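Side-chain contacts in multiheme cytochrome cf (PDB 6QVM), which sits in the S-layer and probably passes electrons through eleven c-type hemes to insoluble extracellular Fe(III): residues A[58-63]-A[67-72]; A[134-139]-A[171-176]; A[263-268]-A[280-285]; A[552-555]-A[560-563]. One frame throughout, in Å; residues are numbered along the deposited sequence.

In the fold
Four contacts, met in series from the N terminus, show how a long multiheme chain is held together locally; none nests within or crosses another. Contact 1 closes a tight loop behind helix 59-63, folding the chain back beside the heme ligand of its own CXXCH motif. Contact 2 bridges an intervening stretch of 31 residues and packs helix 129-139 against helix 165-176, at the margin of the molecule. In contact 3 the loop before strand 270-275 meets strand 279-284 of a five-stranded antiparallel sheet, closing over the intervening strand 270-275. Contact 4 repeats the logic of contact 1 after helix 549-553, about 54 Å away between centres, on the other side of the chain's centre.

Contact 1 (A[58-63]-A[67-72]); sequences DCMACH and MPLTST. With HEC (heme c), chain F.
With CG anti to the carbonyl carbon (chi1 -77°), H63 points its imidazole at the heme, while L69, turned the same way at chi1 (-56°), sends its two methyls to different partners. L69 CD2 lies over one face of the H63 ring, offset toward the rim, and also faces the heme. CD1 goes the other way, meeting C59 CB at 3.8 Å and M60 SD at 4.0 Å, though M60 is loosely ordered and its part less certain. An alanine in place of L69 is likely to remove the methyl over that imidazole face and leave C59 and M60 without their apolar neighbour.

At the ring's edge, H63 ND1 donates to M67 O over 3.0 Å, a bent bond whose acceptor lies 18° out of the ring plane; M67 N returns a weak bond to H63 O. This is the CXXCH motif of c-type cytochromes: C59 SG and C62 SG are thioether-linked to CAB and CAC, and H63 NE2 binds the heme iron at 1.9 Å opposite H45. Because the backbone carbonyl engages ND1, it both restrains rotation of the ring and probably makes the imidazole a stronger electron donor, which would tend to favour the oxidised iron.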
# COMPACT_ATOMS: atom_id res chain seq x y z
N ASP A 58 -20.72 -27.80 18.60
CA ASP A 58 -21.19 -26.69 17.79
C ASP A 58 -20.78 -25.39 18.48
O ASP A 58 -21.39 -24.99 19.48
CB ASP A 58 -22.71 -26.77 17.61
CG ASP A 58 -23.24 -25.74 16.61
OD1 ASP A 58 -22.73 -24.60 16.56
OD2 ASP A 58 -24.19 -26.08 15.86
N CYS A 59 -19.74 -24.73 17.96
CA CYS A 59 -19.26 -23.49 18.56
C CYS A 59 -20.37 -22.46 18.67
O CYS A 59 -20.61 -21.90 19.74
CB CYS A 59 -18.10 -22.92 17.74
SG CYS A 59 -16.94 -24.15 17.14
N MET A 60 -21.07 -22.22 17.56
CA MET A 60 -22.00 -21.10 17.49
C MET A 60 -23.30 -21.33 18.25
O MET A 60 -24.05 -20.37 18.43
CB MET A 60 -22.31 -20.78 16.02
CG MET A 60 -21.07 -20.54 15.17
SD MET A 60 -20.06 -19.16 15.73
CE MET A 60 -20.13 -18.09 14.30
N ALA A 61 -23.61 -22.55 18.68
CA ALA A 61 -24.76 -22.69 19.57
C ALA A 61 -24.47 -22.03 20.91
O ALA A 61 -25.30 -21.32 21.47
CB ALA A 61 -25.11 -24.17 19.76
N CYS A 62 -23.24 -22.22 21.40
CA CYS A 62 -22.89 -21.90 22.78
C CYS A 62 -22.42 -20.46 22.82
O CYS A 62 -22.74 -19.73 23.77
CB CYS A 62 -21.81 -22.87 23.26
SG CYS A 62 -21.50 -22.95 25.04
N HIS A 63 -21.69 -20.03 21.80
CA HIS A 63 -21.15 -18.68 21.72
C HIS A 63 -22.08 -17.68 21.05
O HIS A 63 -21.85 -16.47 21.17
CB HIS A 63 -19.82 -18.69 20.96
CG HIS A 63 -18.67 -19.19 21.77
ND1 HIS A 63 -17.87 -18.36 22.53
CD2 HIS A 63 -18.18 -20.44 21.93
CE1 HIS A 63 -16.94 -19.08 23.12
NE2 HIS A 63 -17.10 -20.35 22.78
N MET A 67 -20.43 -14.84 23.85
CA MET A 67 -19.12 -14.36 23.39
C MET A 67 -19.00 -14.67 21.91
O MET A 67 -18.30 -15.61 21.51
CB MET A 67 -17.98 -15.00 24.18
CG MET A 67 -16.61 -14.41 23.86
SD MET A 67 -15.24 -15.53 24.21
CE MET A 67 -15.03 -15.26 25.96
N PRO A 68 -19.68 -13.89 21.06
CA PRO A 68 -19.77 -14.25 19.64
C PRO A 68 -18.40 -14.32 18.97
O PRO A 68 -17.51 -13.50 19.23
CB PRO A 68 -20.62 -13.11 19.04
CG PRO A 68 -21.29 -12.47 20.22
CD PRO A 68 -20.36 -12.63 21.37
N LEU A 69 -18.24 -15.34 18.13
CA LEU A 69 -17.02 -15.51 17.34
C LEU A 69 -17.18 -14.70 16.07
O LEU A 69 -17.98 -15.03 15.19
CB LEU A 69 -16.79 -16.99 17.04
CG LEU A 69 -16.72 -17.91 18.26
CD1 LEU A 69 -16.67 -19.37 17.83
CD2 LEU A 69 -15.53 -17.56 19.13
N THR A 70 -16.40 -13.62 15.96
CA THR A 70 -16.51 -12.70 14.85
C THR A 70 -15.22 -12.52 14.07
O THR A 70 -15.26 -11.90 13.00
CB THR A 70 -16.96 -11.31 15.34
OG1 THR A 70 -15.95 -10.77 16.19
CG2 THR A 70 -18.28 -11.40 16.09
N SER A 71 -14.10 -13.04 14.55
CA SER A 71 -12.81 -12.61 14.03
C SER A 71 -11.79 -13.72 14.23
O SER A 71 -11.89 -14.51 15.17
CB SER A 71 -12.35 -11.33 14.73
OG SER A 71 -10.97 -11.09 14.52
N THR A 72 -10.80 -13.75 13.34
CA THR A 72 -9.67 -14.65 13.49
C THR A 72 -8.70 -14.19 14.57
O THR A 72 -7.73 -14.88 14.85
CB THR A 72 -8.92 -14.83 12.17
OG1 THR A 72 -8.73 -13.55 11.55
CG2 THR A 72 -9.70 -15.74 11.23
FE HEC F . -15.80 -21.62 23.44
CHA HEC F . -14.26 -19.24 25.48
CHB HEC F . -13.79 -20.60 20.85
CHC HEC F . -17.23 -24.00 21.39
CHD HEC F . -18.14 -22.25 25.83
NA HEC F . -14.29 -20.19 23.22
C1A HEC F . -13.85 -19.28 24.16
C2A HEC F . -12.89 -18.39 23.53
C3A HEC F . -12.78 -18.77 22.23
C4A HEC F . -13.65 -19.91 22.03
CMA HEC F . -11.91 -18.18 21.10
CAA HEC F . -12.21 -17.23 24.31
CBA HEC F . -10.74 -16.94 23.95
CGA HEC F . -9.81 -17.86 24.70
O1A HEC F . -8.79 -18.29 24.10
O2A HEC F . -10.10 -18.16 25.88
NB HEC F . -15.58 -22.18 21.48
C1B HEC F . -14.61 -21.69 20.63
C2B HEC F . -14.60 -22.51 19.43
C3B HEC F . -15.57 -23.44 19.56
C4B HEC F . -16.19 -23.25 20.86
CMB HEC F . -13.69 -22.27 18.21
CAB HEC F . -15.95 -24.54 18.55
CBB HEC F . -14.80 -25.54 18.32
NC HEC F . -17.39 -22.85 23.56
C1C HEC F . -17.81 -23.78 22.63
C2C HEC F . -18.98 -24.48 23.15
C3C HEC F . -19.14 -24.08 24.44
C4C HEC F . -18.20 -23.00 24.67
CMC HEC F . -19.63 -25.68 22.44
CAC HEC F . -20.24 -24.43 25.49
CBC HEC F . -20.61 -25.91 25.65
ND HEC F . -16.16 -20.84 25.35
C1D HEC F . -17.17 -21.33 26.17
C2D HEC F . -17.05 -20.71 27.46
C3D HEC F . -15.84 -19.78 27.36
C4D HEC F . -15.35 -19.92 26.01
CMD HEC F . -17.96 -20.97 28.68
CAD HEC F . -15.31 -18.88 28.49
CBD HEC F . -14.45 -19.73 29.42
CGD HEC F . -13.14 -20.03 28.73
O1D HEC F . -12.49 -19.06 28.25
O2D HEC F . -12.76 -21.23 28.66

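Contact 2 (A[134-139]-A[171-176]); sequences YFLMVA and LVWAVK
L136 and M137 of helix 129-139 meet W173 of helix 165-176 in an apolar helix-helix contact within an all-buried cluster of side chains, remote from the centre of the chain. It illustrates how one large aromatic can span the gap between two helices whose backbones stay well apart: the closest CA atoms, those of L136 and A174, are 8.0 Å from each other.

Along the first segment, L136 comes first. Its side chain starts toward the second helix, and CG stands 4.3 Å from W173 CH2; the same leucine also packs on F109 of helix 102-113 and on A205 and V209 of helix 199-212, so it joins several helices at once. Its carbonyl oxygen, L136 O, sits at the edge of the indole, near the ring plane. Next, M137 offers its backbone and the root of its side chain, CB lying 3.9 Å from W173 CZ3. The thioether end, with CG anti to the backbone N (chi1 173°), leads away to Q143 and V146 of helix 143-146, which W173 touches as well. A valine in place of W173 would probably open a gap beside L136 and M137, since no branch of it could span to the first helix. The indole's nearest approach is made by its benzo rim, where CZ3 comes within 3.7 Å of M137 CA.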
# COMPACT_ATOMS: atom_id res chain seq x y z
N TYR A 134 11.18 -45.26 0.32
CA TYR A 134 12.03 -44.45 -0.56
C TYR A 134 11.71 -42.97 -0.42
O TYR A 134 12.60 -42.16 -0.14
CB TYR A 134 11.85 -44.92 -2.00
CG TYR A 134 12.60 -44.11 -3.03
CD1 TYR A 134 13.99 -44.07 -3.04
CD2 TYR A 134 11.91 -43.41 -4.02
CE1 TYR A 134 14.67 -43.33 -4.00
CE2 TYR A 134 12.58 -42.68 -4.98
CZ TYR A 134 13.96 -42.64 -4.97
OH TYR A 134 14.63 -41.91 -5.92
N PHE A 135 10.43 -42.61 -0.61
CA PHE A 135 10.01 -41.22 -0.43
C PHE A 135 10.42 -40.69 0.94
O PHE A 135 10.79 -39.52 1.08
CB PHE A 135 8.50 -41.08 -0.61
CG PHE A 135 8.01 -41.37 -1.99
CD1 PHE A 135 8.84 -41.18 -3.08
CD2 PHE A 135 6.73 -41.83 -2.19
CE1 PHE A 135 8.38 -41.44 -4.36
CE2 PHE A 135 6.26 -42.09 -3.47
CZ PHE A 135 7.09 -41.90 -4.56
N LEU A 136 10.36 -41.55 1.96
CA LEU A 136 10.76 -41.13 3.30
C LEU A 136 12.26 -40.84 3.37
O LEU A 136 12.68 -39.96 4.13
CB LEU A 136 10.38 -42.19 4.32
CG LEU A 136 10.51 -41.77 5.78
CD1 LEU A 136 9.63 -40.57 6.07
CD2 LEU A 136 10.14 -42.93 6.68
N MET A 137 13.06 -41.56 2.59
CA MET A 137 14.49 -41.30 2.57
C MET A 137 14.80 -39.96 1.91
O MET A 137 15.62 -39.19 2.41
CB MET A 137 15.22 -42.44 1.86
CG MET A 137 16.69 -42.18 1.64
SD MET A 137 17.35 -43.25 0.35
CE MET A 137 16.44 -42.65 -1.07
N VAL A 138 14.14 -39.68 0.78
CA VAL A 138 14.29 -38.39 0.12
C VAL A 138 13.88 -37.27 1.07
O VAL A 138 14.65 -36.34 1.34
CB VAL A 138 13.46 -38.34 -1.17
CG1 VAL A 138 13.59 -36.98 -1.83
CG2 VAL A 138 13.86 -39.45 -2.12
N ALA A 139 12.67 -37.36 1.61
CA ALA A 139 12.12 -36.28 2.42
C ALA A 139 12.96 -36.04 3.67
O ALA A 139 13.15 -34.89 4.08
CB ALA A 139 10.67 -36.56 2.77
N LEU A 171 14.23 -49.47 2.73
CA LEU A 171 13.20 -50.18 3.48
C LEU A 171 13.75 -50.76 4.78
O LEU A 171 13.01 -50.86 5.77
CB LEU A 171 12.60 -51.28 2.61
CG LEU A 171 11.37 -52.05 3.09
CD1 LEU A 171 10.27 -51.11 3.54
CD2 LEU A 171 10.87 -52.96 1.98
N VAL A 172 15.03 -51.13 4.81
CA VAL A 172 15.62 -51.66 6.02
C VAL A 172 15.99 -50.53 6.98
O VAL A 172 15.82 -50.64 8.20
CB VAL A 172 16.83 -52.55 5.68
CG1 VAL A 172 17.45 -53.13 6.93
CG2 VAL A 172 16.42 -53.63 4.71
N TRP A 173 16.54 -49.43 6.44
CA TRP A 173 16.79 -48.24 7.25
C TRP A 173 15.52 -47.78 7.95
O TRP A 173 15.52 -47.48 9.15
CB TRP A 173 17.35 -47.11 6.38
CG TRP A 173 17.19 -45.75 6.98
CD1 TRP A 173 17.92 -45.21 8.01
CD2 TRP A 173 16.24 -44.74 6.59
NE1 TRP A 173 17.48 -43.94 8.28
CE2 TRP A 173 16.45 -43.63 7.43
CE3 TRP A 173 15.23 -44.68 5.62
CZ2 TRP A 173 15.70 -42.46 7.32
CZ3 TRP A 173 14.49 -43.52 5.52
CH2 TRP A 173 14.72 -42.43 6.36
N ALA A 174 14.41 -47.76 7.22
CA ALA A 174 13.15 -47.29 7.79
C ALA A 174 12.65 -48.21 8.90
O ALA A 174 11.95 -47.75 9.81
CB ALA A 174 12.09 -47.17 6.69
N VAL A 175 12.99 -49.50 8.85
CA VAL A 175 12.57 -50.44 9.88
C VAL A 175 13.52 -50.41 11.08
O VAL A 175 13.08 -50.53 12.22
CB VAL A 175 12.45 -51.85 9.28
CG1 VAL A 175 12.28 -52.89 10.37
CG2 VAL A 175 11.27 -51.91 8.32
N LYS A 176 14.82 -50.25 10.84
CA LYS A 176 15.74 -50.02 11.95
C LYS A 176 15.37 -48.75 12.70
O LYS A 176 15.40 -48.71 13.93
CB LYS A 176 17.17 -49.95 11.43

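Contact 3 (A[263-268]-A[280-285]); sequences DKFQAS and LLFVGK
The loop leading into strand 270-275 folds over strand 279-284 of an antiparallel sheet, and F265 from the loop meets F282 from the strand. Both side chains set off toward each other and cross at about a right angle. The rim of F265 does the touching: CE2 comes to 4.0 Å from F282 CG. With centroids 5.8 Å apart and planes inclined at 56°, the rings meet obliquely. F265 gets there with CG lodged between its backbone N and carbonyl carbon (chi1 58°).

The sheet has five strands in sequential order, each antiparallel to its neighbour, a meander in which 279-284 is the central strand. The phenylalanine pair joins the loop to the middle of the sheet: F265 also packs on V270 and Y292 of the two flanking strands, and the F282 ring meets that of W301 on the edge strand 300-303.

Past the strand, K285 bends at chi2 and chi4 to bring its aliphatic CE to 3.4 Å from S268 O. Its ammonium NZ stands farther off, 3.8 Å from the same S268 O, while the backbone oxygen of K285 accepts a hydrogen bond from R271 NH1.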
# COMPACT_ATOMS: atom_id res chain seq x y z
N ASP A 263 31.96 -0.20 -21.08
CA ASP A 263 33.39 -0.45 -21.06
C ASP A 263 34.01 -0.33 -19.67
O ASP A 263 35.18 -0.71 -19.49
CB ASP A 263 34.10 0.51 -22.02
CG ASP A 263 33.65 1.95 -21.83
OD1 ASP A 263 32.53 2.16 -21.32
OD2 ASP A 263 34.42 2.87 -22.18
N LYS A 264 33.28 0.18 -18.67
CA LYS A 264 33.82 0.30 -17.33
C LYS A 264 33.42 -0.84 -16.40
O LYS A 264 34.22 -1.21 -15.53
CB LYS A 264 33.38 1.63 -16.70
CG LYS A 264 33.79 2.85 -17.54
CD LYS A 264 34.17 4.04 -16.69
CE LYS A 264 34.33 5.28 -17.56
NZ LYS A 264 34.83 6.45 -16.79
N PHE A 265 32.23 -1.43 -16.56
CA PHE A 265 31.87 -2.57 -15.74
C PHE A 265 30.89 -3.47 -16.49
O PHE A 265 30.39 -3.14 -17.56
CB PHE A 265 31.30 -2.15 -14.37
CG PHE A 265 30.08 -1.27 -14.45
CD1 PHE A 265 30.20 0.10 -14.62
CD2 PHE A 265 28.81 -1.81 -14.32
CE1 PHE A 265 29.09 0.91 -14.68
CE2 PHE A 265 27.69 -1.00 -14.38
CZ PHE A 265 27.83 0.36 -14.55
N GLN A 266 30.66 -4.64 -15.89
CA GLN A 266 29.80 -5.68 -16.44
C GLN A 266 28.83 -6.14 -15.36
O GLN A 266 28.89 -5.70 -14.21
CB GLN A 266 30.63 -6.87 -16.95
CG GLN A 266 31.46 -6.56 -18.17
CD GLN A 266 30.60 -6.25 -19.38
OE1 GLN A 266 29.89 -7.11 -19.89
NE2 GLN A 266 30.64 -5.00 -19.83
N ALA A 267 27.93 -7.05 -15.75
CA ALA A 267 26.85 -7.45 -14.85
C ALA A 267 27.38 -8.09 -13.58
O ALA A 267 26.82 -7.91 -12.50
CB ALA A 267 25.88 -8.39 -15.56
N SER A 268 28.47 -8.84 -13.69
CA SER A 268 29.04 -9.53 -12.54
C SER A 268 29.76 -8.58 -11.58
O SER A 268 30.03 -8.97 -10.44
CB SER A 268 30.00 -10.63 -12.99
OG SER A 268 30.94 -10.12 -13.92
N LEU A 280 18.28 3.69 -14.43
CA LEU A 280 18.87 2.63 -13.63
C LEU A 280 20.18 3.11 -13.03
O LEU A 280 21.02 3.66 -13.75
CB LEU A 280 19.11 1.38 -14.48
CG LEU A 280 17.89 0.70 -15.09
CD1 LEU A 280 18.31 -0.58 -15.80
CD2 LEU A 280 16.85 0.40 -14.03
N LEU A 281 20.35 2.91 -11.73
CA LEU A 281 21.62 3.09 -11.05
C LEU A 281 22.16 1.73 -10.65
O LEU A 281 21.40 0.78 -10.47
CB LEU A 281 21.47 3.99 -9.82
CG LEU A 281 21.03 5.43 -10.04
CD1 LEU A 281 21.03 6.18 -8.71
CD2 LEU A 281 21.90 6.15 -11.05
N PHE A 282 23.48 1.63 -10.53
CA PHE A 282 24.14 0.35 -10.32
C PHE A 282 25.02 0.41 -9.08
O PHE A 282 25.71 1.40 -8.85
CB PHE A 282 24.93 -0.05 -11.57
CG PHE A 282 24.06 -0.29 -12.78
CD1 PHE A 282 23.63 0.77 -13.55
CD2 PHE A 282 23.64 -1.57 -13.11
CE1 PHE A 282 22.82 0.57 -14.65
CE2 PHE A 282 22.82 -1.78 -14.20
CZ PHE A 282 22.41 -0.71 -14.98
N VAL A 283 24.97 -0.66 -8.30
CA VAL A 283 25.59 -0.72 -6.98
C VAL A 283 26.65 -1.82 -7.01
O VAL A 283 26.33 -2.99 -7.26
CB VAL A 283 24.55 -0.98 -5.89
CG1 VAL A 283 25.22 -1.22 -4.55
CG2 VAL A 283 23.58 0.20 -5.80
N GLY A 284 27.89 -1.45 -6.72
CA GLY A 284 29.00 -2.37 -6.81
C GLY A 284 29.03 -3.38 -5.68
O GLY A 284 28.24 -3.35 -4.74
N LYS A 285 30.01 -4.29 -5.77
CA LYS A 285 30.21 -5.28 -4.72
C LYS A 285 30.59 -4.64 -3.39
O LYS A 285 30.38 -5.25 -2.34
CB LYS A 285 31.29 -6.28 -5.15
CG LYS A 285 30.89 -7.13 -6.35
CD LYS A 285 30.96 -8.61 -6.02
CE LYS A 285 30.20 -9.43 -7.04
NZ LYS A 285 28.73 -9.27 -6.89

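Contact 4 (A[552-555]-A[560-563]); sequences CHMP and YFKV. With HEC (heme c), chain N.
The imidazole of H553 is gripped at its edge from two directions, by heme iron at NE2 and by the backbone carbonyl of F561 at ND1, while V563 CG2 comes to it obliquely. H553 ND1 donates to F561 O over 2.9 Å, nearly straight at 174°, with the acceptor only 4° out of the ring plane. The other flat group, the F561 ring, is met obliquely by the thioether of M554: SD lies 3.7 Å from CE1, a Met-aromatic contact in which the two side chains run alongside each other. The F561 ring also meets that of H414.

Here the second half of a CXXCH heme-binding motif is being held by the chain that follows it. C552 SG is bonded to the vinyl-derived carbon CAC of heme c. H553 NE2 binds the heme iron, FE, at 1.9 Å, with H659 as the other axial ligand. V563 wedges between motif and heme, its CG1 4.0 Å from C552 CB and its CG2 3.5 Å from the heme atom C1D.

A water bridges the backbones, donating to H553 O at 2.7 Å and accepting from F561 N. The side chain of K562 sets off away from the motif; its NZ is hydrogen-bonded to O1A of a different heme.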
# COMPACT_ATOMS: atom_id res chain seq x y z
N CYS A 552 0.04 24.92 -11.73
CA CYS A 552 0.37 26.08 -10.92
C CYS A 552 0.55 25.74 -9.45
O CYS A 552 1.41 26.31 -8.78
CB CYS A 552 -0.71 27.16 -11.07
SG CYS A 552 -0.89 27.83 -12.74
N HIS A 553 -0.26 24.82 -8.93
CA HIS A 553 -0.22 24.52 -7.50
C HIS A 553 0.78 23.45 -7.13
O HIS A 553 1.16 23.36 -5.95
CB HIS A 553 -1.61 24.09 -7.01
CG HIS A 553 -2.61 25.20 -6.96
ND1 HIS A 553 -2.70 26.07 -5.90
CD2 HIS A 553 -3.58 25.58 -7.84
CE1 HIS A 553 -3.68 26.94 -6.12
NE2 HIS A 553 -4.22 26.66 -7.29
N MET A 554 1.22 22.61 -8.07
CA MET A 554 2.16 21.54 -7.77
C MET A 554 3.28 21.48 -8.81
O MET A 554 3.46 20.46 -9.48
CB MET A 554 1.43 20.19 -7.68
CG MET A 554 0.27 20.15 -6.69
SD MET A 554 -0.33 18.47 -6.46
CE MET A 554 1.02 17.75 -5.53
N PRO A 555 4.06 22.55 -8.96
CA PRO A 555 5.18 22.50 -9.91
C PRO A 555 6.23 21.52 -9.43
O PRO A 555 6.56 21.47 -8.24
CB PRO A 555 5.71 23.94 -9.92
CG PRO A 555 4.60 24.76 -9.35
CD PRO A 555 3.97 23.87 -8.32
N TYR A 560 3.37 21.83 -1.70
CA TYR A 560 3.11 23.02 -0.91
C TYR A 560 1.80 23.68 -1.29
O TYR A 560 1.17 24.33 -0.45
CB TYR A 560 4.26 24.03 -1.05
CG TYR A 560 5.55 23.59 -0.40
CD1 TYR A 560 5.74 23.72 0.97
CD2 TYR A 560 6.58 23.03 -1.15
CE1 TYR A 560 6.91 23.32 1.58
CE2 TYR A 560 7.76 22.62 -0.55
CZ TYR A 560 7.92 22.78 0.82
OH TYR A 560 9.09 22.38 1.42
N PHE A 561 1.38 23.53 -2.55
CA PHE A 561 0.12 24.05 -3.07
C PHE A 561 0.07 25.58 -3.09
O PHE A 561 -0.88 26.16 -3.61
CB PHE A 561 -1.07 23.50 -2.28
CG PHE A 561 -1.27 22.02 -2.45
CD1 PHE A 561 -1.96 21.51 -3.54
CD2 PHE A 561 -0.76 21.13 -1.51
CE1 PHE A 561 -2.14 20.15 -3.69
CE2 PHE A 561 -0.94 19.76 -1.66
CZ PHE A 561 -1.63 19.28 -2.76
N LYS A 562 1.11 26.23 -2.58
CA LYS A 562 1.21 27.68 -2.65
C LYS A 562 1.73 28.08 -4.03
O LYS A 562 2.75 27.58 -4.49
CB LYS A 562 2.14 28.21 -1.56
CG LYS A 562 1.69 27.88 -0.15
CD LYS A 562 0.44 28.65 0.23
CE LYS A 562 -0.00 28.29 1.63
NZ LYS A 562 -1.02 29.24 2.17
N VAL A 563 1.01 28.99 -4.69
CA VAL A 563 1.34 29.36 -6.06
C VAL A 563 2.38 30.47 -6.04
O VAL A 563 2.24 31.45 -5.30
CB VAL A 563 0.07 29.81 -6.81
CG1 VAL A 563 0.31 29.80 -8.29
CG2 VAL A 563 -1.11 28.92 -6.45
FE HEC N . -5.58 27.79 -8.11
CHA HEC N . -5.60 29.99 -5.51
CHB HEC N . -7.64 25.65 -6.27
CHC HEC N . -5.93 25.77 -10.81
CHD HEC N . -3.21 29.68 -9.80
NA HEC N . -6.45 27.79 -6.26
C1A HEC N . -6.31 28.81 -5.34
C2A HEC N . -7.04 28.44 -4.15
C3A HEC N . -7.60 27.24 -4.35
C4A HEC N . -7.24 26.82 -5.68
CMA HEC N . -8.46 26.47 -3.33
CAA HEC N . -7.16 29.28 -2.86
CBA HEC N . -5.86 29.07 -2.12
CGA HEC N . -5.67 30.18 -1.13
O1A HEC N . -4.58 30.80 -1.14
O2A HEC N . -6.60 30.44 -0.33
NB HEC N . -6.58 26.02 -8.46
C1B HEC N . -7.44 25.36 -7.60
C2B HEC N . -8.12 24.32 -8.35
C3B HEC N . -7.64 24.34 -9.61
C4B HEC N . -6.66 25.42 -9.70
CMB HEC N . -9.15 23.34 -7.73
CAB HEC N . -8.04 23.41 -10.78
CBB HEC N . -9.53 23.58 -11.14
NC HEC N . -4.70 27.73 -9.94
C1C HEC N . -5.01 26.80 -10.91
C2C HEC N . -4.22 27.09 -12.09
C3C HEC N . -3.49 28.20 -11.84
C4C HEC N . -3.77 28.61 -10.47
CMC HEC N . -4.31 26.31 -13.42
CAC HEC N . -2.49 28.91 -12.79
CBC HEC N . -3.20 29.48 -14.04
ND HEC N . -4.56 29.56 -7.72
C1D HEC N . -3.63 30.16 -8.58
C2D HEC N . -3.16 31.37 -7.96
C3D HEC N . -3.89 31.48 -6.62
C4D HEC N . -4.75 30.31 -6.55
CMD HEC N . -2.13 32.36 -8.54
CAD HEC N . -3.74 32.61 -5.58
CBD HEC N . -3.20 32.01 -4.28
CGD HEC N . -1.99 32.77 -3.81
O1D HEC N . -0.97 32.11 -3.48
O2D HEC N . -2.04 34.03 -3.76
O HOH W 1 3.42 23.19 -4.50